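Local coordinates for metallo-beta-lactamase 1 (Acinetobacter baumannii, PDB 5MMD), which probably hydrolyses beta-lactam antibiotics to substituted beta-amino acids with the help of zinc ions, as a class B metallo-beta-lactamase, at residues 138-142 with 174-180. Residues are numbered along the deposited sequence; the frame is centred on the assembly and turned at random.
With ZN (zinc ion), chain E.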
# COMPACT_ATOMS: atom_id res chain seq x y z
N GLY A 138 12.35 7.41 -3.42
CA GLY A 138 11.51 8.17 -2.52
C GLY A 138 10.41 8.92 -3.24
O GLY A 138 10.57 9.22 -4.42
N GLY A 139 9.32 9.23 -2.53
CA GLY A 139 8.20 10.00 -3.07
C GLY A 139 7.35 10.53 -1.93
O GLY A 139 7.75 11.45 -1.24
N HIS A 140 6.19 9.91 -1.74
CA HIS A 140 5.36 10.13 -0.57
C HIS A 140 6.20 10.07 0.71
O HIS A 140 6.02 10.89 1.61
CB HIS A 140 4.27 9.11 -0.54
CG HIS A 140 3.46 9.10 0.71
ND1 HIS A 140 2.60 10.13 1.05
CD2 HIS A 140 3.39 8.20 1.72
CE1 HIS A 140 2.04 9.84 2.22
NE2 HIS A 140 2.51 8.68 2.65
N THR A 141 7.08 9.05 0.77
CA THR A 141 8.02 8.85 1.87
C THR A 141 9.30 8.23 1.31
O THR A 141 9.35 7.75 0.16
CB THR A 141 7.46 7.95 3.00
OG1 THR A 141 7.06 6.67 2.48
CG2 THR A 141 6.28 8.63 3.70
N ILE A 142 10.34 8.20 2.13
CA ILE A 142 11.59 7.64 1.71
C ILE A 142 11.45 6.12 1.51
O ILE A 142 12.19 5.56 0.73
CB ILE A 142 12.71 7.94 2.75
CG1 ILE A 142 14.08 7.48 2.22
CG2 ILE A 142 12.40 7.27 4.06
CD1 ILE A 142 14.55 8.15 0.91
N GLU A 174 6.59 14.27 5.21
CA GLU A 174 7.76 13.37 5.19
C GLU A 174 8.11 12.90 3.75
O GLU A 174 8.70 11.85 3.57
CB GLU A 174 7.53 12.15 6.09
CG GLU A 174 7.22 12.49 7.55
CD GLU A 174 6.30 11.47 8.21
OE1 GLU A 174 6.65 10.28 8.22
OE2 GLU A 174 5.23 11.86 8.73
N ALA A 175 7.77 13.71 2.76
CA ALA A 175 8.03 13.38 1.36
C ALA A 175 9.45 13.69 0.92
O ALA A 175 10.15 14.51 1.51
CB ALA A 175 7.06 14.12 0.45
N LYS A 176 9.83 13.03 -0.17
CA LYS A 176 11.04 13.34 -0.91
C LYS A 176 10.60 13.96 -2.22
O LYS A 176 10.52 13.27 -3.25
CB LYS A 176 11.87 12.07 -1.13
CG LYS A 176 12.13 11.27 0.13
CD LYS A 176 12.86 12.05 1.20
CE LYS A 176 14.30 12.29 0.81
NZ LYS A 176 15.06 13.02 1.85
N ILE A 177 10.29 15.25 -2.19
CA ILE A 177 9.64 15.90 -3.33
C ILE A 177 10.56 15.91 -4.53
O ILE A 177 10.13 15.70 -5.66
CB ILE A 177 9.21 17.37 -3.04
CG1 ILE A 177 8.06 17.42 -2.04
CG2 ILE A 177 8.74 18.04 -4.34
CD1 ILE A 177 6.86 16.60 -2.43
N ASP A 178 11.84 16.10 -4.27
CA ASP A 178 12.80 16.19 -5.35
C ASP A 178 13.12 14.82 -5.98
O ASP A 178 13.49 14.74 -7.14
CB ASP A 178 14.05 16.87 -4.84
CG ASP A 178 13.81 18.33 -4.48
OD1 ASP A 178 12.83 18.95 -4.99
OD2 ASP A 178 14.58 18.86 -3.66
N GLN A 179 12.93 13.75 -5.22
CA GLN A 179 13.13 12.40 -5.76
C GLN A 179 11.88 11.81 -6.43
O GLN A 179 11.99 10.90 -7.27
CB GLN A 179 13.59 11.47 -4.65
CG GLN A 179 14.93 11.88 -3.97
CD GLN A 179 15.29 10.91 -2.84
OE1 GLN A 179 14.67 9.84 -2.71
NE2 GLN A 179 16.25 11.30 -2.00
N TRP A 180 10.71 12.33 -6.07
CA TRP A 180 9.43 11.75 -6.50
C TRP A 180 9.27 11.67 -8.03
O TRP A 180 8.82 10.66 -8.56
CB TRP A 180 8.26 12.52 -5.90
CG TRP A 180 7.01 11.70 -5.73
CD1 TRP A 180 6.61 10.62 -6.49
CD2 TRP A 180 6.00 11.88 -4.74
NE1 TRP A 180 5.43 10.13 -6.02
CE2 TRP A 180 5.02 10.88 -4.95
CE3 TRP A 180 5.82 12.80 -3.70
CZ2 TRP A 180 3.87 10.79 -4.17
CZ3 TRP A 180 4.71 12.69 -2.91
CH2 TRP A 180 3.73 11.70 -3.15
ZN ZN E . 1.83 7.76 4.19
O HOH W 1 15.24 8.03 -4.46
O HOH W 2 4.79 12.61 3.48
O HOH W 3 10.09 9.63 4.49
O HOH W 4 0.04 7.86 4.40
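Gly139 lies flat over one face of the Trp180 indole, its CA 3.5 Å from the centroid of the five-membered ring in a CH-pi contact. With no CB to strike the ring, glycine can come this close. The six-membered ring continues under the peptide to His140, whose N stands 3.2 Å above the indole plane and whose CB touches CH2. Trp180 reaches beneath the loop because its CG is anti to the backbone N (chi1 -153°), and a bond from NE1 to the carbonyl of Phe160 fixes the ring's rotation. Beside this stack, Lys176 N donates to Gly139 O at 2.8 Å, while the small Ala175 lets its CB sit 3.2 Å from the same oxygen. In the metallo-beta-lactamase fold such a loop between strands 131-134 and 146-149 carries a zinc ligand: His140 NE2 binds the metal at 1.9 Å, together with His78, His80 and water 4. Glu174 serves as a second shell, its OE1 bonded to His80. Packing is looser toward solvent. There Lys176 and Ile142 run side by side, Lys176 CG 4.0 Å from Ile142 CD1, and bends at chi2 and chi3 keep CE close to the same methyl. Water joins Ile142 N to Glu174 O, and Gln179 OE1 takes a weak bond from Gly138 N at 3.4 Å; water 1, donating to OE1 and accepting from that N, bridges the pair.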